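Local coordinates for hemerythrin HHE cation binding domain protein (Mycobacterium kansasii, PDB 6U3L), which binds iron or zinc through histidine and carboxylate side chains in a helical-bundle domain of the hemerythrin family, at residues Arg81-Gln86 / Thr109-His114. Sequence-based numbering, arbitrary orientation.
Sequences RQVIDQ and TVLEAH
Val110 lodges against the backbone of the opposing helix: its CG1 lies 3.7 Å from Gln82 O and 3.8 Å from Val83 N, so this methyl rests on the peptide joining the two residues. Helix pairs in a bundle are held by apolar side chains meeting between them, and segments 81-86 and 109-114, of helices 70-91 and 100-121, give an antiparallel example, with axes 9.1 Å apart at an angle of 167°. The two branches of Val110 divide the work. CG1, anti to the backbone N (chi1 176°), makes the peptide contact, whereas CG2 meets the aliphatic part of Gln86 one turn further along, 3.9 Å from its CG.

Val83 returns the contact from the inner side of the interface. The two valine side chains run alongside each other with opposite headings, Val83 CG2 approaching Val110 CG1 to 4.0 Å. The same CG2 reaches His114 CB at 3.8 Å and lies obliquely to the ring, the two side chains crossing at roughly a right angle, while CG1 turns to Leu111 CD2, 4.2 Å away. Phe55 and Leu51 of helix 38-65 continue this apolar layer, touching Val83 and Leu111 respectively.

His114 is a metal ligand, and a chi1 of 173° carries its imidazole toward His80 and Glu58 of the same site. The interface thus grades from the glutamine chains at its outer margin to a metal ligand at its inner one. Between the segments the contact is wholly van der Waals: Val83 may help limit the space open to the imidazole, but segment 81-86 offers that ring no polar partner.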
loop_
_atom_site.group_PDB
_atom_site.type_symbol
_atom_site.label_atom_id
_atom_site.label_comp_id
_atom_site.label_asym_id
_atom_site.label_seq_id
_atom_site.Cartn_x
_atom_site.Cartn_y
_atom_site.Cartn_z
ATOM N N ARG A 81 8.737 5.765 1.024
ATOM C CA ARG A 81 10.049 5.320 1.474
ATOM C C ARG A 81 10.040 5.003 2.952
ATOM O O ARG A 81 10.747 4.086 3.386
ATOM C CB ARG A 81 11.129 6.373 1.217
ATOM C CG ARG A 81 11.446 6.544 -0.219
ATOM C CD ARG A 81 12.660 7.424 -0.393
ATOM N NE ARG A 81 12.704 7.866 -1.771
ATOM C CZ ARG A 81 13.142 7.102 -2.764
ATOM N NH1 ARG A 81 13.584 5.869 -2.511
ATOM N NH2 ARG A 81 13.144 7.573 -4.004
ATOM N N GLN A 82 9.254 5.749 3.732
ATOM C CA GLN A 82 9.094 5.439 5.152
ATOM C C GLN A 82 8.597 4.016 5.333
ATOM O O GLN A 82 9.149 3.243 6.122
ATOM C CB GLN A 82 8.118 6.418 5.815
ATOM C CG GLN A 82 8.629 7.832 6.059
ATOM C CD GLN A 82 9.810 7.891 7.018
ATOM O OE1 GLN A 82 10.900 7.422 6.697
ATOM N NE2 GLN A 82 9.597 8.471 8.212
ATOM N N VAL A 83 7.542 3.654 4.615
ATOM C CA VAL A 83 6.977 2.316 4.779
ATOM C C VAL A 83 7.977 1.263 4.330
ATOM O O VAL A 83 8.152 0.231 4.988
ATOM C CB VAL A 83 5.655 2.210 3.998
ATOM C CG1 VAL A 83 5.076 0.802 4.118
ATOM C CG2 VAL A 83 4.673 3.235 4.498
ATOM N N ILE A 84 8.635 1.493 3.198
ATOM C CA ILE A 84 9.582 0.510 2.679
ATOM C C ILE A 84 10.765 0.346 3.626
ATOM O O ILE A 84 11.212 -0.776 3.893
ATOM C CB ILE A 84 10.032 0.912 1.264
ATOM C CG1 ILE A 84 8.884 0.696 0.286
ATOM C CG2 ILE A 84 11.288 0.147 0.852
ATOM C CD1 ILE A 84 9.053 1.511 -1.003
ATOM N N ASP A 85 11.282 1.451 4.163
ATOM C CA ASP A 85 12.416 1.342 5.072
ATOM C C ASP A 85 12.021 0.627 6.363
ATOM O O ASP A 85 12.788 -0.190 6.891
ATOM C CB ASP A 85 12.985 2.729 5.386
ATOM C CG ASP A 85 13.888 3.261 4.294
ATOM O OD1 ASP A 85 14.031 2.604 3.230
ATOM O OD2 ASP A 85 14.463 4.352 4.508
ATOM N N GLN A 86 10.839 0.922 6.897
ATOM C CA GLN A 86 10.421 0.212 8.108
ATOM C C GLN A 86 10.167 -1.270 7.824
ATOM O O GLN A 86 10.456 -2.125 8.670
ATOM C CB GLN A 86 9.179 0.870 8.714
ATOM C CG GLN A 86 8.874 0.423 10.166
ATOM C CD GLN A 86 9.985 0.810 11.138
ATOM O OE1 GLN A 86 10.347 0.039 12.030
ATOM N NE2 GLN A 86 10.542 2.001 10.955
ATOM N N THR A 109 2.383 1.229 12.719
ATOM C CA THR A 109 2.319 2.666 12.954
ATOM C C THR A 109 2.733 3.451 11.714
ATOM O O THR A 109 2.054 4.404 11.311
ATOM C CB THR A 109 3.195 3.029 14.155
ATOM O OG1 THR A 109 2.577 2.524 15.346
ATOM C CG2 THR A 109 3.351 4.533 14.282
ATOM N N VAL A 110 3.852 3.070 11.093
ATOM C CA VAL A 110 4.295 3.778 9.894
ATOM C C VAL A 110 3.279 3.607 8.770
ATOM O O VAL A 110 2.991 4.550 8.023
ATOM C CB VAL A 110 5.700 3.299 9.472
ATOM C CG1 VAL A 110 6.129 3.974 8.159
ATOM C CG2 VAL A 110 6.711 3.599 10.561
ATOM N N LEU A 111 2.724 2.398 8.630
ATOM C CA LEU A 111 1.689 2.150 7.627
ATOM C C LEU A 111 0.493 3.076 7.829
ATOM O O LEU A 111 -0.008 3.693 6.882
ATOM C CB LEU A 111 1.251 0.683 7.698
ATOM C CG LEU A 111 1.445 -0.236 6.500
ATOM C CD1 LEU A 111 0.673 -1.535 6.733
ATOM C CD2 LEU A 111 1.008 0.439 5.217
ATOM N N GLU A 112 0.022 3.181 9.067
ATOM C CA GLU A 112 -1.110 4.052 9.376
ATOM C C GLU A 112 -0.768 5.525 9.192
ATOM O O GLU A 112 -1.663 6.332 8.925
ATOM C CB GLU A 112 -1.594 3.762 10.809
ATOM C CG GLU A 112 -2.263 2.387 10.949
ATOM C CD GLU A 112 -2.386 1.893 12.391
ATOM O OE1 GLU A 112 -1.698 2.427 13.288
ATOM O OE2 GLU A 112 -3.176 0.954 12.621
ATOM N N ALA A 113 0.513 5.894 9.297
ATOM C CA ALA A 113 0.913 7.271 9.010
ATOM C C ALA A 113 0.881 7.565 7.513
ATOM O O ALA A 113 0.563 8.685 7.095
ATOM C CB ALA A 113 2.308 7.541 9.568
ATOM N N HIS A 114 1.249 6.585 6.691
ATOM C CA HIS A 114 1.085 6.738 5.252
ATOM C C HIS A 114 -0.382 6.953 4.898
ATOM O O HIS A 114 -0.737 7.920 4.211
ATOM C CB HIS A 114 1.635 5.512 4.524
ATOM C CG HIS A 114 1.357 5.523 3.053
ATOM N ND1 HIS A 114 0.136 5.155 2.525
ATOM C CD2 HIS A 114 2.129 5.881 2.002
ATOM C CE1 HIS A 114 0.170 5.281 1.212
ATOM N NE2 HIS A 114 1.369 5.717 0.868
#